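Local structure of siderophore-interacting protein (Aeromonas hydrophila, 6K2L) at residues S137-I151 and M158-P171. The protein binds flavin-adenine dinucleotide and, judging by its family, probably reduces the ferric iron of imported siderophores so that the metal is released. The protein carries 1 engineered substitution. Residues are numbered along the deposited sequence; the frame is centred on the assembly and turned at random.
Sequences SHYYMVGDLTALPAI and MPADARGHIALLVP. With FAD (flavin-adenine dinucleotide), chain C.
Tyr140 and His165 meet rim to rim: Tyr140 CE1 lies 3.4 Å from His165 CD2, each in the plane of the other's ring. The planes are only 24° apart, but the centroids stand 5.8 Å apart and neither ring covers the other's face. Both side chains run the same way because these residues are in register and leave the same face of the sheet. Strands 138-144 and 163-170 are parallel, their axes 5° apart, and seven backbone hydrogen bonds join the segments, from Arg163 N to Ser137 O at one end to Leu169 N to Gly143 O at the other. On the face of Tyr139 and Met141, Met158 SD makes a Met-aromatic contact, 4.4 Å from the centroid of the Tyr139 ring and oblique to it, and lies 3.9 Å from Met141 CE. Farther along this face, Leu168 CD1 touches Leu148 CD1 (3.5 Å) and Leu168 CD2 reaches Ile151 CD1 (3.7 Å), seating helix 148-155 on the sheet of this beta-alpha-beta unit. In the outer shell, Tyr140 OH bonds to Glu210 N. Thr146 CG2 comes within 3.3 Å of FAD N6A, and Thr146 CB lies 3.6 Å from FAD N1 on the isoalloxazine. Buried Asp144 accepts from Thr146 N through OD1, an Asx turn, and from Glu221 N and Trp249 NE1 through OD2; three donors thus fix the turn presenting Thr146 to FAD.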
ATOM      1  N   SER A 137     -14.347  -7.553  -7.344  1.00 20.20           N
ATOM      2  CA  SER A 137     -13.785  -8.372  -8.393  1.00 19.63           C
ATOM      3  C   SER A 137     -13.632  -7.612  -9.702  1.00 23.21           C
ATOM      4  O   SER A 137     -12.728  -7.927 -10.484  1.00 24.24           O
ATOM      5  CB  SER A 137     -14.644  -9.624  -8.595  1.00 23.03           C
ATOM      6  OG  SER A 137     -15.612  -9.415  -9.595  1.00 31.81           O
ATOM      7  N   HIS A 138     -14.462  -6.600  -9.940  1.00 20.23           N
ATOM      8  CA  HIS A 138     -14.381  -5.768 -11.127  1.00 17.15           C
ATOM      9  C   HIS A 138     -14.093  -4.324 -10.724  1.00 19.56           C
ATOM     10  O   HIS A 138     -14.603  -3.836  -9.711  1.00 19.61           O
ATOM     11  CB  HIS A 138     -15.672  -5.882 -11.916  1.00 20.25           C
ATOM     12  CG  HIS A 138     -15.838  -7.218 -12.571  1.00 26.00           C
ATOM     13  ND1 HIS A 138     -16.352  -8.313 -11.905  1.00 20.63           N
ATOM     14  CD2 HIS A 138     -15.547  -7.640 -13.826  1.00 23.20           C
ATOM     15  CE1 HIS A 138     -16.350  -9.355 -12.714  1.00 21.51           C
ATOM     16  NE2 HIS A 138     -15.879  -8.972 -13.889  1.00 25.88           N
ATOM     17  N   TYR A 139     -13.251  -3.651 -11.506  1.00 18.53           N
ATOM     18  CA  TYR A 139     -12.830  -2.277 -11.234  1.00 18.29           C
ATOM     19  C   TYR A 139     -12.944  -1.435 -12.500  1.00 16.74           C
ATOM     20  O   TYR A 139     -12.383  -1.785 -13.544  1.00 12.83           O
ATOM     21  CB  TYR A 139     -11.394  -2.233 -10.726  1.00 13.15           C
ATOM     22  CG  TYR A 139     -11.204  -2.779  -9.349  1.00 19.23           C
ATOM     23  CD1 TYR A 139     -11.552  -2.034  -8.230  1.00 20.13           C
ATOM     24  CD2 TYR A 139     -10.648  -4.045  -9.164  1.00 24.57           C
ATOM     25  CE1 TYR A 139     -11.368  -2.537  -6.963  1.00 27.49           C
ATOM     26  CE2 TYR A 139     -10.462  -4.582  -7.899  1.00 23.74           C
ATOM     27  CZ  TYR A 139     -10.818  -3.827  -6.796  1.00 31.22           C
ATOM     28  OH  TYR A 139     -10.604  -4.349  -5.528  1.00 24.89           O
ATOM     29  N   TYR A 140     -13.641  -0.314 -12.409  1.00 16.37           N
ATOM     30  CA  TYR A 140     -13.851   0.556 -13.563  1.00 18.62           C
ATOM     31  C   TYR A 140     -13.474   1.967 -13.159  1.00 18.60           C
ATOM     32  O   TYR A 140     -14.183   2.587 -12.358  1.00 16.22           O
ATOM     33  CB  TYR A 140     -15.300   0.510 -14.037  1.00 18.56           C
ATOM     34  CG  TYR A 140     -15.781  -0.879 -14.321  1.00 16.88           C
ATOM     35  CD1 TYR A 140     -15.436  -1.528 -15.501  1.00 20.01           C
ATOM     36  CD2 TYR A 140     -16.555  -1.557 -13.394  1.00 19.47           C
ATOM     37  CE1 TYR A 140     -15.885  -2.821 -15.762  1.00 22.43           C
ATOM     38  CE2 TYR A 140     -16.997  -2.826 -13.637  1.00 23.95           C
ATOM     39  CZ  TYR A 140     -16.658  -3.463 -14.807  1.00 23.33           C
ATOM     40  OH  TYR A 140     -17.127  -4.734 -14.991  1.00 23.14           O
ATOM     41  N   MET A 141     -12.399   2.491 -13.754  1.00 16.24           N
ATOM     42  CA  MET A 141     -11.727   3.665 -13.232  1.00 12.26           C
ATOM     43  C   MET A 141     -11.496   4.636 -14.389  1.00 12.17           C
ATOM     44  O   MET A 141     -11.071   4.222 -15.469  1.00 11.86           O
ATOM     45  CB  MET A 141     -10.412   3.227 -12.586  1.00 12.83           C
ATOM     46  CG  MET A 141     -10.585   2.351 -11.298  1.00 12.54           C
ATOM     47  SD  MET A 141      -9.003   2.224 -10.456  1.00 11.92           S
ATOM     48  CE  MET A 141      -8.998   0.495  -9.851  1.00 37.56           C
ATOM     49  N   VAL A 142     -11.765   5.926 -14.184  1.00  9.14           N
ATOM     50  CA  VAL A 142     -11.476   6.944 -15.192  1.00 12.55           C
ATOM     51  C   VAL A 142     -10.774   8.099 -14.494  1.00 13.32           C
ATOM     52  O   VAL A 142     -11.063   8.399 -13.329  1.00 11.42           O
ATOM     53  CB  VAL A 142     -12.755   7.418 -15.938  1.00 14.00           C
ATOM     54  CG1 VAL A 142     -12.464   8.589 -16.828  1.00 16.03           C
ATOM     55  CG2 VAL A 142     -13.380   6.285 -16.783  1.00 18.10           C
ATOM     56  N   GLY A 143      -9.815   8.716 -15.185  1.00 13.26           N
ATOM     57  CA  GLY A 143      -9.213   9.925 -14.649  1.00 16.47           C
ATOM     58  C   GLY A 143      -8.319  10.612 -15.662  1.00 15.82           C
ATOM     59  O   GLY A 143      -8.218  10.205 -16.824  1.00 13.42           O
ATOM     60  N   ASP A 144      -7.670  11.681 -15.198  1.00 11.26           N
ATOM     61  CA  ASP A 144      -6.687  12.407 -15.979  1.00 14.99           C
ATOM     62  C   ASP A 144      -5.395  12.400 -15.174  1.00 15.36           C
ATOM     63  O   ASP A 144      -5.290  11.666 -14.186  1.00 16.31           O
ATOM     64  CB  ASP A 144      -7.197  13.819 -16.332  1.00 13.44           C
ATOM     65  CG  ASP A 144      -7.501  14.700 -15.084  1.00 17.90           C
ATOM     66  OD1 ASP A 144      -6.869  14.526 -14.013  1.00 18.25           O
ATOM     67  OD2 ASP A 144      -8.366  15.602 -15.184  1.00 20.40           O
ATOM     68  N   LEU A 145      -4.416  13.226 -15.577  1.00 14.27           N
ATOM     69  CA  LEU A 145      -3.149  13.261 -14.845  1.00 12.17           C
ATOM     70  C   LEU A 145      -3.316  13.618 -13.367  1.00 13.73           C
ATOM     71  O   LEU A 145      -2.482  13.210 -12.545  1.00 11.16           O
ATOM     72  CB  LEU A 145      -2.185  14.260 -15.483  1.00 13.50           C
ATOM     73  CG  LEU A 145      -1.444  13.688 -16.682  1.00 18.20           C
ATOM     74  CD1 LEU A 145      -0.462  14.704 -17.209  1.00 16.75           C
ATOM     75  CD2 LEU A 145      -0.768  12.380 -16.316  1.00 17.21           C
ATOM     76  N   THR A 146      -4.342  14.396 -12.994  1.00 11.80           N
ATOM     77  CA  THR A 146      -4.508  14.686 -11.575  1.00 10.66           C
ATOM     78  C   THR A 146      -4.964  13.467 -10.784  1.00  9.78           C
ATOM     79  O   THR A 146      -4.742  13.416  -9.568  1.00 12.06           O
ATOM     80  CB  THR A 146      -5.496  15.820 -11.368  1.00 12.01           C
ATOM     81  OG1 THR A 146      -6.799  15.391 -11.753  1.00 12.70           O
ATOM     82  CG2 THR A 146      -5.115  17.001 -12.193  1.00 12.46           C
ATOM     83  N   ALA A 147      -5.555  12.477 -11.454  1.00  8.94           N
ATOM     84  CA  ALA A 147      -6.024  11.244 -10.853  1.00 11.33           C
ATOM     85  C   ALA A 147      -5.073  10.080 -11.102  1.00 11.79           C
ATOM     86  O   ALA A 147      -5.258   9.011 -10.526  1.00  8.64           O
ATOM     87  CB  ALA A 147      -7.418  10.893 -11.391  1.00 11.67           C
ATOM     88  N   LEU A 148      -4.064  10.258 -11.943  1.00 15.53           N
ATOM     89  CA  LEU A 148      -3.127   9.168 -12.204  1.00 13.67           C
ATOM     90  C   LEU A 148      -2.312   8.756 -10.978  1.00 14.78           C
ATOM     91  O   LEU A 148      -1.979   7.565 -10.863  1.00 13.75           O
ATOM     92  CB  LEU A 148      -2.210   9.555 -13.371  1.00 10.65           C
ATOM     93  CG  LEU A 148      -1.296   8.453 -13.887  1.00 16.71           C
ATOM     94  CD1 LEU A 148      -2.135   7.207 -14.079  1.00 11.97           C
ATOM     95  CD2 LEU A 148      -0.532   8.837 -15.168  1.00 10.89           C
ATOM     96  N   PRO A 149      -1.921   9.641 -10.067  1.00 17.00           N
ATOM     97  CA  PRO A 149      -1.197   9.132  -8.889  1.00 14.89           C
ATOM     98  C   PRO A 149      -2.040   8.227  -8.000  1.00 10.68           C
ATOM     99  O   PRO A 149      -1.542   7.181  -7.556  1.00 10.61           O
ATOM    100  CB  PRO A 149      -0.738  10.421  -8.197  1.00 15.20           C
ATOM    101  CG  PRO A 149      -0.646  11.415  -9.354  1.00 11.11           C
ATOM    102  CD  PRO A 149      -1.812  11.104 -10.194  1.00  8.06           C
ATOM    103  N   ALA A 150      -3.310   8.575  -7.773  1.00  8.66           N
ATOM    104  CA  ALA A 150      -4.245   7.731  -7.026  1.00 10.93           C
ATOM    105  C   ALA A 150      -4.492   6.395  -7.710  1.00 14.19           C
ATOM    106  O   ALA A 150      -4.459   5.339  -7.058  1.00  9.67           O
ATOM    107  CB  ALA A 150      -5.579   8.444  -6.863  1.00  8.76           C
ATOM    108  N   ILE A 151      -4.795   6.431  -9.013  1.00 12.42           N
ATOM    109  CA  ILE A 151      -5.003   5.205  -9.775  1.00 16.44           C
ATOM    110  C   ILE A 151      -3.736   4.336  -9.807  1.00 13.87           C
ATOM    111  O   ILE A 151      -3.828   3.113  -9.741  1.00 15.30           O
ATOM    112  CB  ILE A 151      -5.515   5.545 -11.183  1.00 11.07           C
ATOM    113  CG1 ILE A 151      -6.892   6.191 -11.057  1.00 10.86           C
ATOM    114  CG2 ILE A 151      -5.553   4.282 -12.053  1.00  9.71           C
ATOM    115  CD1 ILE A 151      -7.427   6.780 -12.388  1.00 11.99           C
ATOM    116  N   MET A 158      -3.844  -4.033  -6.220  1.00 16.87           N
ATOM    117  CA  MET A 158      -4.943  -4.859  -6.710  1.00 20.50           C
ATOM    118  C   MET A 158      -4.507  -6.323  -6.813  1.00 19.82           C
ATOM    119  O   MET A 158      -3.382  -6.609  -7.233  1.00 16.80           O
ATOM    120  CB  MET A 158      -5.409  -4.388  -8.094  1.00 18.29           C
ATOM    121  CG  MET A 158      -6.203  -3.096  -8.171  1.00 25.31           C
ATOM    122  SD  MET A 158      -7.005  -2.873  -9.782  1.00 25.09           S
ATOM    123  CE  MET A 158      -5.626  -2.740 -10.807  1.00 25.02           C
ATOM    124  N   PRO A 159      -5.388  -7.266  -6.465  1.00 21.38           N
ATOM    125  CA  PRO A 159      -5.039  -8.689  -6.596  1.00 21.73           C
ATOM    126  C   PRO A 159      -4.853  -9.081  -8.049  1.00 17.68           C
ATOM    127  O   PRO A 159      -5.454  -8.506  -8.955  1.00 16.86           O
ATOM    128  CB  PRO A 159      -6.247  -9.413  -5.996  1.00 15.54           C
ATOM    129  CG  PRO A 159      -6.887  -8.394  -5.118  1.00 21.52           C
ATOM    130  CD  PRO A 159      -6.693  -7.081  -5.813  1.00 21.49           C
ATOM    131  N   ALA A 160      -4.037 -10.112  -8.251  1.00 19.38           N
ATOM    132  CA  ALA A 160      -3.643 -10.509  -9.594  1.00 17.00           C
ATOM    133  C   ALA A 160      -4.824 -10.957 -10.443  1.00 17.79           C
ATOM    134  O   ALA A 160      -4.755 -10.877 -11.676  1.00 15.11           O
ATOM    135  CB  ALA A 160      -2.590 -11.606  -9.504  1.00 14.77           C
ATOM    136  N   ASP A 161      -5.921 -11.399  -9.817  1.00 13.82           N
ATOM    137  CA  ASP A 161      -7.118 -11.802 -10.554  1.00 19.03           C
ATOM    138  C   ASP A 161      -8.188 -10.703 -10.655  1.00 20.71           C
ATOM    139  O   ASP A 161      -9.288 -10.974 -11.162  1.00 20.55           O
ATOM    140  CB  ASP A 161      -7.740 -13.051  -9.921  1.00 20.73           C
ATOM    141  CG  ASP A 161      -8.075 -12.852  -8.447  1.00 32.31           C
ATOM    142  OD1 ASP A 161      -7.596 -11.853  -7.851  1.00 34.25           O
ATOM    143  OD2 ASP A 161      -8.798 -13.706  -7.876  1.00 37.56           O
ATOM    144  N   ALA A 162      -7.907  -9.486 -10.185  1.00 15.52           N
ATOM    145  CA  ALA A 162      -8.847  -8.395 -10.388  1.00 18.26           C
ATOM    146  C   ALA A 162      -9.101  -8.184 -11.875  1.00 19.44           C
ATOM    147  O   ALA A 162      -8.265  -8.515 -12.724  1.00 19.69           O
ATOM    148  CB  ALA A 162      -8.324  -7.110  -9.769  1.00 15.06           C
ATOM    149  N   ARG A 163     -10.281  -7.660 -12.191  1.00 13.71           N
ATOM    150  CA  ARG A 163     -10.680  -7.429 -13.570  1.00 17.65           C
ATOM    151  C   ARG A 163     -11.244  -6.025 -13.707  1.00 17.03           C
ATOM    152  O   ARG A 163     -11.628  -5.391 -12.727  1.00 17.94           O
ATOM    153  CB  ARG A 163     -11.717  -8.446 -14.029  1.00 17.09           C
ATOM    154  CG  ARG A 163     -11.177  -9.847 -14.040  1.00 24.67           C
ATOM    155  CD  ARG A 163     -11.957 -10.723 -14.985  1.00 25.04           C
ATOM    156  NE  ARG A 163     -11.629 -10.455 -16.387  1.00 31.63           N
ATOM    157  CZ  ARG A 163     -10.568 -10.940 -17.033  1.00 33.54           C
ATOM    158  NH1 ARG A 163      -9.697 -11.731 -16.404  1.00 32.97           N
ATOM    159  NH2 ARG A 163     -10.391 -10.640 -18.319  1.00 29.74           N
ATOM    160  N   GLY A 164     -11.297  -5.542 -14.925  1.00 17.88           N
ATOM    161  CA  GLY A 164     -11.998  -4.309 -15.169  1.00 15.56           C
ATOM    162  C   GLY A 164     -11.407  -3.545 -16.329  1.00 16.91           C
ATOM    163  O   GLY A 164     -10.739  -4.097 -17.200  1.00 11.68           O
ATOM    164  N   HIS A 165     -11.672  -2.243 -16.331  1.00 17.37           N
ATOM    165  CA  HIS A 165     -11.204  -1.351 -17.373  1.00 13.53           C
ATOM    166  C   HIS A 165     -10.827  -0.021 -16.747  1.00 14.47           C
ATOM    167  O   HIS A 165     -11.517   0.476 -15.847  1.00 15.04           O
ATOM    168  CB  HIS A 165     -12.271  -1.125 -18.448  1.00 16.17           C
ATOM    169  CG  HIS A 165     -12.886  -2.387 -18.982  1.00 22.51           C
ATOM    170  ND1 HIS A 165     -12.338  -3.100 -20.028  1.00 19.50           N
ATOM    171  CD2 HIS A 165     -14.016  -3.048 -18.631  1.00 22.42           C
ATOM    172  CE1 HIS A 165     -13.098  -4.145 -20.292  1.00 19.40           C
ATOM    173  NE2 HIS A 165     -14.130  -4.130 -19.469  1.00 22.27           N
ATOM    174  N   ILE A 166      -9.739   0.554 -17.252  1.00 12.45           N
ATOM    175  CA  ILE A 166      -9.254   1.866 -16.873  1.00 13.48           C
ATOM    176  C   ILE A 166      -9.063   2.684 -18.147  1.00 12.62           C
ATOM    177  O   ILE A 166      -8.474   2.198 -19.121  1.00 17.32           O
ATOM    178  CB  ILE A 166      -7.936   1.751 -16.077  1.00 12.68           C
ATOM    179  CG1 ILE A 166      -8.186   0.937 -14.809  1.00 10.99           C
ATOM    180  CG2 ILE A 166      -7.364   3.140 -15.766  1.00 10.01           C
ATOM    181  CD1 ILE A 166      -6.946   0.594 -14.068  1.00 13.33           C
ATOM    182  N   ALA A 167      -9.560   3.919 -18.153  1.00 13.76           N
ATOM    183  CA  ALA A 167      -9.306   4.850 -19.253  1.00 12.88           C
ATOM    184  C   ALA A 167      -8.726   6.143 -18.688  1.00 14.31           C
ATOM    185  O   ALA A 167      -9.263   6.690 -17.724  1.00 15.89           O
ATOM    186  CB  ALA A 167     -10.584   5.141 -20.039  1.00 12.40           C
ATOM    187  N   LEU A 168      -7.651   6.652 -19.292  1.00 12.40           N
ATOM    188  CA  LEU A 168      -7.067   7.913 -18.842  1.00 12.72           C
ATOM    189  C   LEU A 168      -7.021   8.958 -19.956  1.00 19.27           C
ATOM    190  O   LEU A 168      -6.632   8.649 -21.079  1.00 18.49           O
ATOM    191  CB  LEU A 168      -5.672   7.682 -18.314  1.00 11.24           C
ATOM    192  CG  LEU A 168      -5.575   6.715 -17.124  1.00 15.69           C
ATOM    193  CD1 LEU A 168      -4.127   6.379 -16.840  1.00 13.96           C
ATOM    194  CD2 LEU A 168      -6.223   7.311 -15.891  1.00 16.70           C
ATOM    195  N   LEU A 169      -7.362  10.215 -19.629  1.00 19.35           N
ATOM    196  CA  LEU A 169      -7.186  11.362 -20.529  1.00 17.05           C
ATOM    197  C   LEU A 169      -5.942  12.165 -20.121  1.00 18.18           C
ATOM    198  O   LEU A 169      -5.884  12.697 -19.012  1.00 20.01           O
ATOM    199  CB  LEU A 169      -8.427  12.248 -20.501  1.00 13.51           C
ATOM    200  CG  LEU A 169      -8.542  13.424 -21.495  1.00 23.60           C
ATOM    201  CD1 LEU A 169      -8.260  12.976 -22.949  1.00 14.92           C
ATOM    202  CD2 LEU A 169      -9.919  14.168 -21.429  1.00 19.69           C
ATOM    203  N   VAL A 170      -4.948  12.239 -21.006  1.00 18.26           N
ATOM    204  CA  VAL A 170      -3.719  13.018 -20.798  1.00 18.29           C
ATOM    205  C   VAL A 170      -3.634  14.119 -21.855  1.00 24.73           C
ATOM    206  O   VAL A 170      -4.180  13.963 -22.964  1.00 24.07           O
ATOM    207  CB  VAL A 170      -2.453  12.135 -20.851  1.00 17.12           C
ATOM    208  CG1 VAL A 170      -2.399  11.180 -19.677  1.00 20.36           C
ATOM    209  CG2 VAL A 170      -2.373  11.361 -22.168  1.00 16.83           C
ATOM    210  N   PRO A 171      -2.937  15.240 -21.580  1.00 21.54           N
ATOM    211  CA  PRO A 171      -2.869  16.333 -22.564  1.00 23.78           C
ATOM    212  C   PRO A 171      -1.884  16.106 -23.715  1.00 23.61           C
ATOM    213  O   PRO A 171      -2.027  16.721 -24.778  1.00 17.99           O
ATOM    214  CB  PRO A 171      -2.442  17.532 -21.704  1.00 25.35           C
ATOM    215  CG  PRO A 171      -1.619  16.933 -20.625  1.00 24.77           C
ATOM    216  CD  PRO A 171      -2.270  15.603 -20.316  1.00 25.32           C
TER
HETATM  217  PA  FAD C 301      -5.302  26.392  -9.072  1.00 13.84           P
HETATM  218  O1A FAD C 301      -4.764  27.598  -8.370  1.00 21.17           O
HETATM  219  O2A FAD C 301      -6.351  25.579  -8.301  1.00 13.73           O
HETATM  220  O5B FAD C 301      -6.031  26.703 -10.487  1.00 23.40           O
HETATM  221  C5B FAD C 301      -5.430  27.566 -11.477  1.00 18.13           C
HETATM  222  C4B FAD C 301      -5.967  27.298 -12.868  1.00 20.30           C
HETATM  223  O4B FAD C 301      -5.326  26.132 -13.434  1.00 27.23           O
HETATM  224  C3B FAD C 301      -7.467  27.047 -13.007  1.00 25.75           C
HETATM  225  O3B FAD C 301      -7.944  27.599 -14.232  1.00 26.83           O
HETATM  226  C2B FAD C 301      -7.559  25.514 -12.986  1.00 23.87           C
HETATM  227  O2B FAD C 301      -8.680  24.967 -13.675  1.00 20.74           O
HETATM  228  C1B FAD C 301      -6.279  25.119 -13.715  1.00 20.86           C
HETATM  229  N9A FAD C 301      -5.717  23.880 -13.240  1.00 19.84           N
HETATM  230  C8A FAD C 301      -5.634  23.461 -11.936  1.00 20.47           C
HETATM  231  N7A FAD C 301      -5.037  22.301 -11.784  1.00 19.11           N
HETATM  232  C5A FAD C 301      -4.694  21.942 -13.081  1.00 20.24           C
HETATM  233  C6A FAD C 301      -4.033  20.817 -13.607  1.00 19.81           C
HETATM  234  N6A FAD C 301      -3.552  19.827 -12.853  1.00 14.34           N
HETATM  235  N1A FAD C 301      -3.860  20.760 -14.952  1.00 20.93           N
HETATM  236  C2A FAD C 301      -4.328  21.762 -15.703  1.00 22.86           C
HETATM  237  N3A FAD C 301      -4.957  22.878 -15.314  1.00 25.42           N
HETATM  238  C4A FAD C 301      -5.104  22.908 -13.986  1.00 19.38           C
HETATM  239  N1  FAD C 301      -3.721  17.147  -8.493  1.00 10.72           N
HETATM  240  C2  FAD C 301      -2.460  16.680  -8.732  1.00 13.28           C
HETATM  241  O2  FAD C 301      -1.698  17.236  -9.526  1.00 13.02           O
HETATM  242  N3  FAD C 301      -2.011  15.540  -8.083  1.00 13.53           N
HETATM  243  C4  FAD C 301      -2.723  14.789  -7.181  1.00 14.20           C
HETATM  244  O4  FAD C 301      -2.211  13.797  -6.662  1.00 13.07           O
HETATM  245  C4X FAD C 301      -4.057  15.299  -6.919  1.00 15.22           C
HETATM  246  N5  FAD C 301      -4.819  14.642  -6.050  1.00 13.46           N
HETATM  247  C5X FAD C 301      -6.082  15.123  -5.814  1.00 11.97           C
HETATM  248  C6  FAD C 301      -6.899  14.435  -4.927  1.00 10.76           C
HETATM  249  C7  FAD C 301      -8.199  14.861  -4.666  1.00 13.60           C
HETATM  250  C7M FAD C 301      -9.041  14.096  -3.677  1.00 12.29           C
HETATM  251  C8  FAD C 301      -8.682  16.030  -5.286  1.00 15.68           C
HETATM  252  C8M FAD C 301     -10.067  16.554  -4.997  1.00 13.78           C
HETATM  253  C9  FAD C 301      -7.858  16.731  -6.162  1.00 13.08           C
HETATM  254  C9A FAD C 301      -6.573  16.284  -6.438  1.00 11.46           C
HETATM  255  N10 FAD C 301      -5.738  16.956  -7.355  1.00 13.34           N
HETATM  256  C10 FAD C 301      -4.471  16.481  -7.630  1.00 12.55           C
HETATM  257  C1' FAD C 301      -6.221  18.156  -8.062  1.00 16.35           C
HETATM  258  C2' FAD C 301      -5.566  19.463  -7.610  1.00 15.71           C
HETATM  259  O2' FAD C 301      -6.012  19.856  -6.308  1.00 10.66           O
HETATM  260  C3' FAD C 301      -5.915  20.554  -8.626  1.00 17.04           C
HETATM  261  O3' FAD C 301      -5.172  20.310  -9.818  1.00 14.55           O
HETATM  262  C4' FAD C 301      -5.643  21.980  -8.150  1.00 16.29           C
HETATM  263  O4' FAD C 301      -6.497  22.871  -8.872  1.00 18.02           O
HETATM  264  C5' FAD C 301      -4.185  22.352  -8.319  1.00 14.97           C
HETATM  265  O5' FAD C 301      -3.949  23.630  -7.702  1.00 18.37           O
HETATM  266  P   FAD C 301      -3.084  24.741  -8.414  1.00 15.31           P
HETATM  267  O1P FAD C 301      -2.737  25.762  -7.322  1.00 19.47           O
HETATM  268  O2P FAD C 301      -1.938  24.183  -9.130  1.00 16.45           O
HETATM  269  O3P FAD C 301      -4.111  25.405  -9.444  1.00 18.31           O
HETATM  270  O   HOH W   1     -11.979 -10.631 -10.740  1.00 18.92           O